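Exopolygalacturonate lyase (PDB 5A29) probably cleaves the pectic polysaccharide polygalacturonate by beta-elimination, as an exo-acting, metal-binding member of polysaccharide lyase family 2. Local coordinates at residues A[173-181]-A[239-247]; A[452-460]-A[479-488]. All coordinates share one frame; numbering follows the deposited sequence.

Followed from the N terminus, the chain first enters helix 170-184, runs through a long, mostly irregular excursion of 49 residues and returns as helix 234-250, where interaction 1 closes that loop in the interior of the protein, not far from Glu154, a manganese ligand. Much later comes strand 457-458; after helix 467-480 the chain turns into helix 484-500, and interaction 2 lays this turn and the new helix against the strand, closing a loop of 18 residues. The two contacts follow in series without nesting or crossing, their centres about 39 Å apart. One joins buried helices; the other fastens an outer strand to the helices of a distant part of the fold.

Interaction 1. Residues A[173-181]-A[239-247]; sequences TERYIKAFW and DLIYAAYQL
The indole of Trp181 lies over the side chain of Leu240, and the phenyl ring of Phe180 takes the same leucine from another side. This is a near-antiparallel helix pair of the alpha/alpha barrel, an (alpha/alpha)7 barrel in polysaccharide lyase family 2: the segments cross at -144° with their axes 9.6 Å apart. Leu240 CD2 makes CH-pi contacts with both rings, 3.6 Å from the centroid of the Phe180 ring and 3.7 Å from that of the five-membered ring of Trp181. Phe180 reaches this methyl with CG anti to its own backbone N (chi1 177°); its opposite face carries Tyr176 OH, toward the rim, while Asp239 CB lies at its edge. The carboxylate of Asp239 turns to other company, the backbone N atoms of His158 and Tyr159. Midway along the interface the backbones come nearest at Ala243, whose CA is 5.9 Å from Ile177 CA and whose methyl meets both Ile177 CG2 and Phe180 CD2. At the far end the branched tip of Leu247 lies across Glu174 and Lys178. CD1 touches the CG methylene of Glu174, CD2 approaches Lys178 CG, and Leu247 CB packs on Ile177 CD1. In the Glu174 conformer described, one of two, Lys178 NZ forms a salt bridge with Glu174 OE2 at 2.7 Å, and Asn255 ND2 bonds to Glu174 OE1. Lys178 NZ also donates to Asn255 O and Asp205 O. Phe180 lies about 8 Å, side chain to side chain, from the manganese ligand Glu154. The one direct hydrogen bond between the segments runs from Trp181 NE1 to Leu240 O, 2.8 Å long and bent to 141° at the hydrogen; the donor stands above the carbonyl plane, across it from Ala244 N.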
loop_
_atom_site.group_PDB
_atom_site.type_symbol
_atom_site.label_atom_id
_atom_site.label_comp_id
_atom_site.label_asym_id
_atom_site.label_seq_id
_atom_site.Cartn_x
_atom_site.Cartn_y
_atom_site.Cartn_z
ATOM N N THR A 173 -18.027 5.899 -9.475
ATOM C CA THR A 173 -17.229 5.536 -8.286
ATOM C C THR A 173 -18.044 4.655 -7.359
ATOM O O THR A 173 -17.531 3.619 -6.867
ATOM C CB THR A 173 -16.729 6.777 -7.552
ATOM O OG1 THR A 173 -15.904 7.484 -8.493
ATOM C CG2 THR A 173 -15.859 6.353 -6.289
ATOM N N GLU A 174 -19.322 5.012 -7.149
ATOM C CA GLU A 174 -20.263 4.061 -6.470
ATOM C C GLU A 174 -20.321 2.703 -7.159
ATOM O O GLU A 174 -20.171 1.654 -6.506
ATOM C CB GLU A 174 -21.685 4.621 -6.388
ATOM C CG GLU A 174 -22.688 3.684 -5.709
ATOM C CD GLU A 174 -24.124 4.113 -5.914
ATOM O OE1 GLU A 174 -24.315 5.317 -6.140
ATOM O OE2 GLU A 174 -25.042 3.261 -5.873
ATOM N N ARG A 175 -20.569 2.672 -8.480
ATOM C CA ARG A 175 -20.595 1.388 -9.177
ATOM C C ARG A 175 -19.276 0.609 -9.080
ATOM O O ARG A 175 -19.262 -0.632 -8.965
ATOM C CB ARG A 175 -20.992 1.498 -10.656
ATOM C CG ARG A 175 -22.436 2.006 -10.863
ATOM C CD ARG A 175 -22.692 2.290 -12.347
ATOM N NE ARG A 175 -22.082 1.291 -13.261
ATOM C CZ ARG A 175 -22.619 0.127 -13.614
ATOM N NH1 ARG A 175 -23.813 -0.234 -13.148
ATOM N NH2 ARG A 175 -21.968 -0.664 -14.457
ATOM N N TYR A 176 -18.160 1.320 -9.159
ATOM C CA TYR A 176 -16.868 0.651 -9.021
ATOM C C TYR A 176 -16.735 -0.104 -7.668
ATOM O O TYR A 176 -16.366 -1.275 -7.675
ATOM C CB TYR A 176 -15.674 1.636 -9.199
ATOM C CG TYR A 176 -14.396 0.888 -8.936
ATOM C CD1 TYR A 176 -13.932 -0.021 -9.859
ATOM C CD2 TYR A 176 -13.732 1.028 -7.717
ATOM C CE1 TYR A 176 -12.827 -0.783 -9.613
ATOM C CE2 TYR A 176 -12.613 0.249 -7.425
ATOM C CZ TYR A 176 -12.188 -0.648 -8.369
ATOM O OH TYR A 176 -11.076 -1.377 -8.148
ATOM N N ILE A 177 -16.946 0.588 -6.554
ATOM C CA ILE A 177 -16.812 -0.036 -5.232
ATOM C C ILE A 177 -17.742 -1.269 -5.098
ATOM O O ILE A 177 -17.344 -2.323 -4.580
ATOM C CB ILE A 177 -17.080 1.005 -4.126
ATOM C CG1 ILE A 177 -15.941 2.053 -4.133
ATOM C CG2 ILE A 177 -17.241 0.388 -2.733
ATOM C CD1 ILE A 177 -16.278 3.259 -3.253
ATOM N N LYS A 178 -18.995 -1.128 -5.559
ATOM C CA LYS A 178 -19.961 -2.272 -5.537
ATOM C C LYS A 178 -19.507 -3.404 -6.448
ATOM O O LYS A 178 -19.576 -4.566 -6.069
ATOM C CB LYS A 178 -21.378 -1.747 -5.920
ATOM C CG LYS A 178 -21.973 -0.869 -4.822
ATOM C CD LYS A 178 -23.399 -0.402 -5.271
ATOM C CE LYS A 178 -24.054 0.408 -4.167
ATOM N NZ LYS A 178 -25.406 0.885 -4.581
ATOM N N ALA A 179 -18.907 -3.070 -7.589
ATOM C CA ALA A 179 -18.418 -4.078 -8.530
ATOM C C ALA A 179 -17.176 -4.743 -7.988
ATOM O O ALA A 179 -16.968 -5.937 -8.194
ATOM C CB ALA A 179 -18.115 -3.466 -9.908
ATOM N N PHE A 180 -16.355 -3.980 -7.256
ATOM C CA PHE A 180 -15.068 -4.542 -6.718
ATOM C C PHE A 180 -15.471 -5.663 -5.699
ATOM O O PHE A 180 -14.981 -6.782 -5.731
ATOM C CB PHE A 180 -14.359 -3.326 -6.023
ATOM C CG PHE A 180 -13.052 -3.661 -5.319
ATOM C CD1 PHE A 180 -12.252 -4.713 -5.729
ATOM C CD2 PHE A 180 -12.613 -2.849 -4.295
ATOM C CE1 PHE A 180 -10.996 -4.978 -5.119
ATOM C CE2 PHE A 180 -11.384 -3.090 -3.642
ATOM C CZ PHE A 180 -10.590 -4.190 -4.029
ATOM N N TRP A 181 -16.322 -5.321 -4.751
ATOM C CA TRP A 181 -16.797 -6.327 -3.768
ATOM C C TRP A 181 -17.475 -7.523 -4.494
ATOM O O TRP A 181 -17.166 -8.676 -4.226
ATOM C CB TRP A 181 -17.722 -5.684 -2.741
ATOM C CG TRP A 181 -16.998 -5.098 -1.557
ATOM C CD1 TRP A 181 -16.223 -3.917 -1.532
ATOM C CD2 TRP A 181 -16.956 -5.638 -0.231
ATOM N NE1 TRP A 181 -15.719 -3.726 -0.251
ATOM C CE2 TRP A 181 -16.170 -4.744 0.565
ATOM C CE3 TRP A 181 -17.551 -6.779 0.391
ATOM C CZ2 TRP A 181 -15.958 -4.958 1.917
ATOM C CZ3 TRP A 181 -17.328 -7.002 1.733
ATOM C CH2 TRP A 181 -16.554 -6.087 2.502
ATOM N N ASP A 239 -7.933 -3.384 1.036
ATOM C CA ASP A 239 -8.537 -2.501 -0.026
ATOM C C ASP A 239 -10.065 -2.633 0.022
ATOM O O ASP A 239 -10.788 -1.691 -0.259
ATOM C CB ASP A 239 -8.133 -2.995 -1.416
ATOM C CG ASP A 239 -7.004 -2.146 -2.073
ATOM O OD1 ASP A 239 -7.027 -0.878 -2.074
ATOM O OD2 ASP A 239 -6.144 -2.780 -2.664
ATOM N N LEU A 240 -10.570 -3.853 0.234
ATOM C CA LEU A 240 -12.046 -3.993 0.341
ATOM C C LEU A 240 -12.677 -3.223 1.472
ATOM O O LEU A 240 -13.704 -2.574 1.263
ATOM C CB LEU A 240 -12.448 -5.498 0.426
ATOM C CG LEU A 240 -12.221 -6.197 -0.941
ATOM C CD1 LEU A 240 -12.222 -7.724 -0.730
ATOM C CD2 LEU A 240 -13.246 -5.804 -2.024
ATOM N N ILE A 241 -12.037 -3.255 2.624
ATOM C CA ILE A 241 -12.500 -2.552 3.842
ATOM C C ILE A 241 -12.461 -1.040 3.530
ATOM O O ILE A 241 -13.449 -0.350 3.759
ATOM C CB ILE A 241 -11.565 -2.845 5.037
ATOM C CG1 ILE A 241 -11.774 -4.308 5.562
ATOM C CG2 ILE A 241 -11.836 -1.936 6.194
ATOM C CD1 ILE A 241 -10.584 -4.837 6.300
ATOM N N TYR A 242 -11.335 -0.579 2.979
ATOM C CA TYR A 242 -11.170 0.840 2.647
ATOM C C TYR A 242 -12.304 1.288 1.688
ATOM O O TYR A 242 -12.917 2.347 1.900
ATOM C CB TYR A 242 -9.737 1.106 2.052
ATOM C CG TYR A 242 -9.530 2.586 1.651
ATOM C CD1 TYR A 242 -9.735 3.633 2.572
ATOM C CD2 TYR A 242 -9.061 2.900 0.374
ATOM C CE1 TYR A 242 -9.543 4.966 2.179
ATOM C CE2 TYR A 242 -8.879 4.227 -0.017
ATOM C CZ TYR A 242 -9.100 5.236 0.889
ATOM O OH TYR A 242 -8.994 6.565 0.451
ATOM N N ALA A 243 -12.560 0.498 0.641
ATOM C CA ALA A 243 -13.538 0.890 -0.385
ATOM C C ALA A 243 -14.947 0.961 0.192
ATOM O O ALA A 243 -15.658 1.929 -0.047
ATOM C CB ALA A 243 -13.483 -0.017 -1.579
ATOM N N ALA A 244 -15.299 0.003 1.038
ATOM C CA ALA A 244 -16.687 -0.079 1.588
ATOM C C ALA A 244 -16.878 1.111 2.502
ATOM O O ALA A 244 -17.893 1.800 2.434
ATOM C CB ALA A 244 -16.837 -1.346 2.391
ATOM N N TYR A 245 -15.846 1.451 3.281
ATOM C CA TYR A 245 -16.010 2.583 4.176
ATOM C C TYR A 245 -16.014 3.933 3.441
ATOM O O TYR A 245 -16.662 4.891 3.882
ATOM C CB TYR A 245 -14.944 2.562 5.226
ATOM C CG TYR A 245 -15.288 1.792 6.467
ATOM C CD1 TYR A 245 -16.187 2.316 7.402
ATOM C CD2 TYR A 245 -14.686 0.537 6.731
ATOM C CE1 TYR A 245 -16.482 1.650 8.592
ATOM C CE2 TYR A 245 -14.971 -0.140 7.941
ATOM C CZ TYR A 245 -15.853 0.430 8.863
ATOM O OH TYR A 245 -16.122 -0.193 10.082
ATOM N N GLN A 246 -15.292 4.013 2.324
ATOM C CA GLN A 246 -15.326 5.267 1.517
ATOM C C GLN A 246 -16.689 5.384 0.776
ATOM O O GLN A 246 -17.245 6.479 0.632
ATOM C CB GLN A 246 -14.183 5.299 0.473
ATOM C CG GLN A 246 -12.816 5.436 1.113
ATOM C CD GLN A 246 -12.808 6.502 2.199
ATOM O OE1 GLN A 246 -12.919 7.684 1.886
ATOM N NE2 GLN A 246 -12.773 6.095 3.470
ATOM N N LEU A 247 -17.264 4.284 0.392
ATOM C CA LEU A 247 -18.640 4.373 -0.164
ATOM C C LEU A 247 -19.605 4.963 0.883
ATOM O O LEU A 247 -20.377 5.927 0.584
ATOM C CB LEU A 247 -19.097 3.015 -0.750
ATOM C CG LEU A 247 -20.587 2.913 -1.180
ATOM C CD1 LEU A 247 -20.915 3.833 -2.350
ATOM C CD2 LEU A 247 -20.947 1.467 -1.572
#

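Interaction 2. Residues A[452-460]-A[479-488]; sequences AKAKPTLNM and ITQQPEYLEF. With EDO (1,2-ethanediol), chain P.
Strand 457-458 and its extended approach run over the turn between helices 467-480 and 484-500, where Gln481 leaves the first helix with positive phi and the chain soon enters the helix that runs on to 500. Backbone bonds to Ser447 and Trp445 pair this strand in a two-stranded antiparallel sheet. In the turn, Thr480 OG1 accepts from Gln482 N at 3.0 Å, an ST turn, and also bonds to Leu476 O of the preceding helix. Pro456 CG sits over one face of the Tyr485 ring, 4.1 Å from its centroid, and also touches Glu484 CB. Leu458 CD1 touches Tyr485 CD1 (3.6 Å) and Phe488 CB (3.7 Å). Met460 is bent at chi2 (-62°), which lays SD and CE against Glu487 CG. The amide of Gln482 donates from NE2 to the syn side of Glu484 OE1, holding that carboxylate; Lys455 NZ stays 4.1 Å from Glu484 OE2, beyond salt-bridge range. On the outer side, an ethanediol, probably from the crystallisation liquor, donates through O1 to Thr457 OG1. Asn459 O lies at the edge of the Phe488 ring, 3.3 Å from CE1, and a water donates both to this oxygen and, over 3.0 Å, to Phe488 O.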
loop_
_atom_site.group_PDB
_atom_site.type_symbol
_atom_site.label_atom_id
_atom_site.label_comp_id
_atom_site.label_asym_id
_atom_site.label_seq_id
_atom_site.Cartn_x
_atom_site.Cartn_y
_atom_site.Cartn_z
ATOM N N ALA A 452 6.046 14.367 24.841
ATOM C CA ALA A 452 5.623 15.252 23.736
ATOM C C ALA A 452 5.693 16.732 24.117
ATOM O O ALA A 452 5.515 17.609 23.247
ATOM C CB ALA A 452 4.237 14.916 23.292
ATOM N N LYS A 453 5.911 17.038 25.401
ATOM C CA LYS A 453 6.105 18.445 25.760
ATOM C C LYS A 453 7.580 18.853 25.617
ATOM O O LYS A 453 7.874 20.023 25.725
ATOM C CB LYS A 453 5.559 18.747 27.196
ATOM C CG LYS A 453 4.090 18.354 27.373
ATOM C CD LYS A 453 3.419 19.124 28.507
ATOM C CE LYS A 453 3.956 18.691 29.840
ATOM N NZ LYS A 453 3.928 17.206 29.840
ATOM N N ALA A 454 8.513 17.914 25.414
ATOM C CA ALA A 454 9.941 18.266 25.351
ATOM C C ALA A 454 10.232 19.121 24.110
ATOM O O ALA A 454 9.506 19.101 23.140
ATOM C CB ALA A 454 10.827 17.027 25.336
ATOM N N LYS A 455 11.284 19.907 24.151
ATOM C CA LYS A 455 11.748 20.531 22.923
ATOM C C LYS A 455 12.811 19.525 22.376
ATOM O O LYS A 455 13.715 19.145 23.102
ATOM C CB LYS A 455 12.359 21.879 23.267
ATOM C CG LYS A 455 12.719 22.729 22.081
ATOM C CD LYS A 455 13.549 23.921 22.522
ATOM C CE LYS A 455 15.020 23.550 22.467
ATOM N NZ LYS A 455 15.810 24.807 22.482
ATOM N N PRO A 456 12.669 19.070 21.118
ATOM C CA PRO A 456 13.549 17.984 20.632
ATOM C C PRO A 456 14.947 18.548 20.347
ATOM O O PRO A 456 15.066 19.760 20.275
ATOM C CB PRO A 456 12.886 17.567 19.333
ATOM C CG PRO A 456 12.149 18.819 18.852
ATOM C CD PRO A 456 11.659 19.457 20.126
ATOM N N THR A 457 15.965 17.689 20.269
ATOM C CA THR A 457 17.320 18.032 19.799
ATOM C C THR A 457 17.566 17.188 18.534
ATOM O O THR A 457 17.945 16.020 18.618
ATOM C CB THR A 457 18.376 17.704 20.888
ATOM O OG1 THR A 457 18.077 18.506 22.042
ATOM C CG2 THR A 457 19.781 18.081 20.424
ATOM N N LEU A 458 17.251 17.749 17.378
ATOM C CA LEU A 458 17.208 16.961 16.131
ATOM C C LEU A 458 18.479 17.170 15.294
ATOM O O LEU A 458 19.141 18.223 15.366
ATOM C CB LEU A 458 16.008 17.358 15.295
ATOM C CG LEU A 458 14.689 17.212 16.045
ATOM C CD1 LEU A 458 13.539 17.796 15.235
ATOM C CD2 LEU A 458 14.501 15.740 16.379
ATOM N N ASN A 459 18.781 16.181 14.471
ATOM C CA ASN A 459 19.984 16.163 13.612
ATOM C C ASN A 459 19.670 16.904 12.313
ATOM O O ASN A 459 19.013 16.365 11.411
ATOM C CB ASN A 459 20.312 14.703 13.293
ATOM C CG ASN A 459 21.589 14.530 12.467
ATOM O OD1 ASN A 459 22.267 15.503 12.066
ATOM N ND2 ASN A 459 21.862 13.290 12.135
ATOM N N MET A 460 20.155 18.140 12.177
ATOM C CA MET A 460 19.876 18.928 10.968
ATOM C C MET A 460 20.840 18.601 9.811
ATOM O O MET A 460 20.710 19.172 8.738
ATOM C CB MET A 460 19.986 20.437 11.263
ATOM C CG MET A 460 19.166 20.875 12.439
ATOM S SD MET A 460 17.407 20.565 12.083
ATOM C CE MET A 460 16.676 20.897 13.721
ATOM N N ILE A 479 1.675 17.111 16.297
ATOM C CA ILE A 479 1.593 16.656 17.702
ATOM C C ILE A 479 2.094 17.693 18.719
ATOM O O ILE A 479 1.425 17.963 19.754
ATOM C CB ILE A 479 2.325 15.302 17.898
ATOM C CG1 ILE A 479 1.581 14.239 17.102
ATOM C CG2 ILE A 479 2.437 14.968 19.400
ATOM C CD1 ILE A 479 2.377 12.914 16.969
ATOM N N THR A 480 3.314 18.168 18.521
ATOM C CA THR A 480 4.058 18.843 19.569
ATOM C C THR A 480 3.969 20.375 19.360
ATOM O O THR A 480 4.290 21.130 20.249
ATOM C CB THR A 480 5.543 18.480 19.510
ATOM O OG1 THR A 480 6.113 18.951 18.272
ATOM C CG2 THR A 480 5.779 16.951 19.701
ATOM N N GLN A 481 3.602 20.803 18.158
ATOM C CA GLN A 481 3.745 22.231 17.759
ATOM C C GLN A 481 5.190 22.804 17.902
ATOM O O GLN A 481 5.345 24.031 17.995
ATOM C CB GLN A 481 2.691 23.117 18.491
ATOM C CG GLN A 481 1.257 22.683 18.202
ATOM C CD GLN A 481 0.850 22.973 16.783
ATOM O OE1 GLN A 481 0.698 22.068 15.945
ATOM N NE2 GLN A 481 0.723 24.226 16.479
ATOM N N GLN A 482 6.232 21.963 17.934
ATOM C CA GLN A 482 7.579 22.441 18.078
ATOM C C GLN A 482 8.196 22.786 16.711
ATOM O O GLN A 482 8.322 21.919 15.872
ATOM C CB GLN A 482 8.472 21.427 18.798
ATOM C CG GLN A 482 8.031 21.182 20.261
ATOM C CD GLN A 482 8.231 22.420 21.125
ATOM O OE1 GLN A 482 7.491 22.617 22.061
ATOM N NE2 GLN A 482 9.228 23.272 20.792
ATOM N N PRO A 483 8.490 24.070 16.476
ATOM C CA PRO A 483 9.073 24.465 15.178
ATOM C C PRO A 483 10.398 23.794 14.840
ATOM O O PRO A 483 10.774 23.752 13.674
ATOM C CB PRO A 483 9.252 26.011 15.321
ATOM C CG PRO A 483 9.462 26.211 16.806
ATOM C CD PRO A 483 8.513 25.193 17.457
ATOM N N GLU A 484 11.144 23.307 15.802
ATOM C CA GLU A 484 12.265 22.460 15.475
ATOM C C GLU A 484 11.955 21.338 14.446
ATOM O O GLU A 484 12.841 21.002 13.646
ATOM C CB GLU A 484 12.851 21.784 16.701
ATOM C CG GLU A 484 13.476 22.756 17.720
ATOM C CD GLU A 484 12.466 23.435 18.679
ATOM O OE1 GLU A 484 11.213 23.285 18.578
ATOM O OE2 GLU A 484 12.964 24.163 19.568
ATOM N N TYR A 485 10.756 20.734 14.485
ATOM C CA TYR A 485 10.449 19.658 13.534
ATOM C C TYR A 485 10.350 20.224 12.119
ATOM O O TYR A 485 10.587 19.516 11.133
ATOM C CB TYR A 485 9.103 18.988 13.864
ATOM C CG TYR A 485 9.313 18.062 15.056
ATOM C CD1 TYR A 485 10.059 16.895 14.922
ATOM C CD2 TYR A 485 8.777 18.394 16.312
ATOM C CE1 TYR A 485 10.326 16.073 16.007
ATOM C CE2 TYR A 485 8.990 17.589 17.406
ATOM C CZ TYR A 485 9.750 16.407 17.229
ATOM O OH TYR A 485 9.983 15.610 18.297
ATOM N N LEU A 486 9.946 21.481 12.004
ATOM C CA LEU A 486 9.863 22.078 10.649
ATOM C C LEU A 486 11.245 22.452 10.134
ATOM O O LEU A 486 11.463 22.401 8.927
ATOM C CB LEU A 486 9.006 23.345 10.666
ATOM C CG LEU A 486 7.535 23.061 10.960
ATOM C CD1 LEU A 486 6.762 24.366 10.776
ATOM C CD2 LEU A 486 7.010 21.992 10.032
ATOM N N GLU A 487 12.118 22.921 11.011
ATOM C CA GLU A 487 13.549 23.111 10.641
ATOM C C GLU A 487 14.166 21.816 10.105
ATOM O O GLU A 487 14.836 21.767 9.061
ATOM C CB GLU A 487 14.372 23.569 11.846
ATOM C CG GLU A 487 15.821 23.892 11.485
ATOM C CD GLU A 487 16.631 24.571 12.604
ATOM O OE1 GLU A 487 16.086 24.816 13.710
ATOM O OE2 GLU A 487 17.851 24.798 12.397
ATOM N N PHE A 488 13.950 20.750 10.887
ATOM C CA PHE A 488 14.411 19.410 10.524
ATOM C C PHE A 488 13.827 18.940 9.189
ATOM O O PHE A 488 14.573 18.433 8.322
ATOM C CB PHE A 488 14.038 18.435 11.663
ATOM C CG PHE A 488 14.374 16.982 11.365
ATOM C CD1 PHE A 488 15.655 16.526 11.534
ATOM C CD2 PHE A 488 13.335 16.082 11.003
ATOM C CE1 PHE A 488 15.985 15.179 11.331
ATOM C CE2 PHE A 488 13.645 14.729 10.762
ATOM C CZ PHE A 488 14.961 14.275 10.931
HETATM C C1 EDO P . 16.465 16.232 23.633
HETATM O O1 EDO P . 15.671 17.432 23.578
HETATM C C2 EDO P . 16.412 15.569 25.009
HETATM O O2 EDO P . 15.512 16.305 25.846
HETATM O O HOH W 1 5.814 20.087 22.837
HETATM O O HOH W 2 17.295 17.262 8.839
#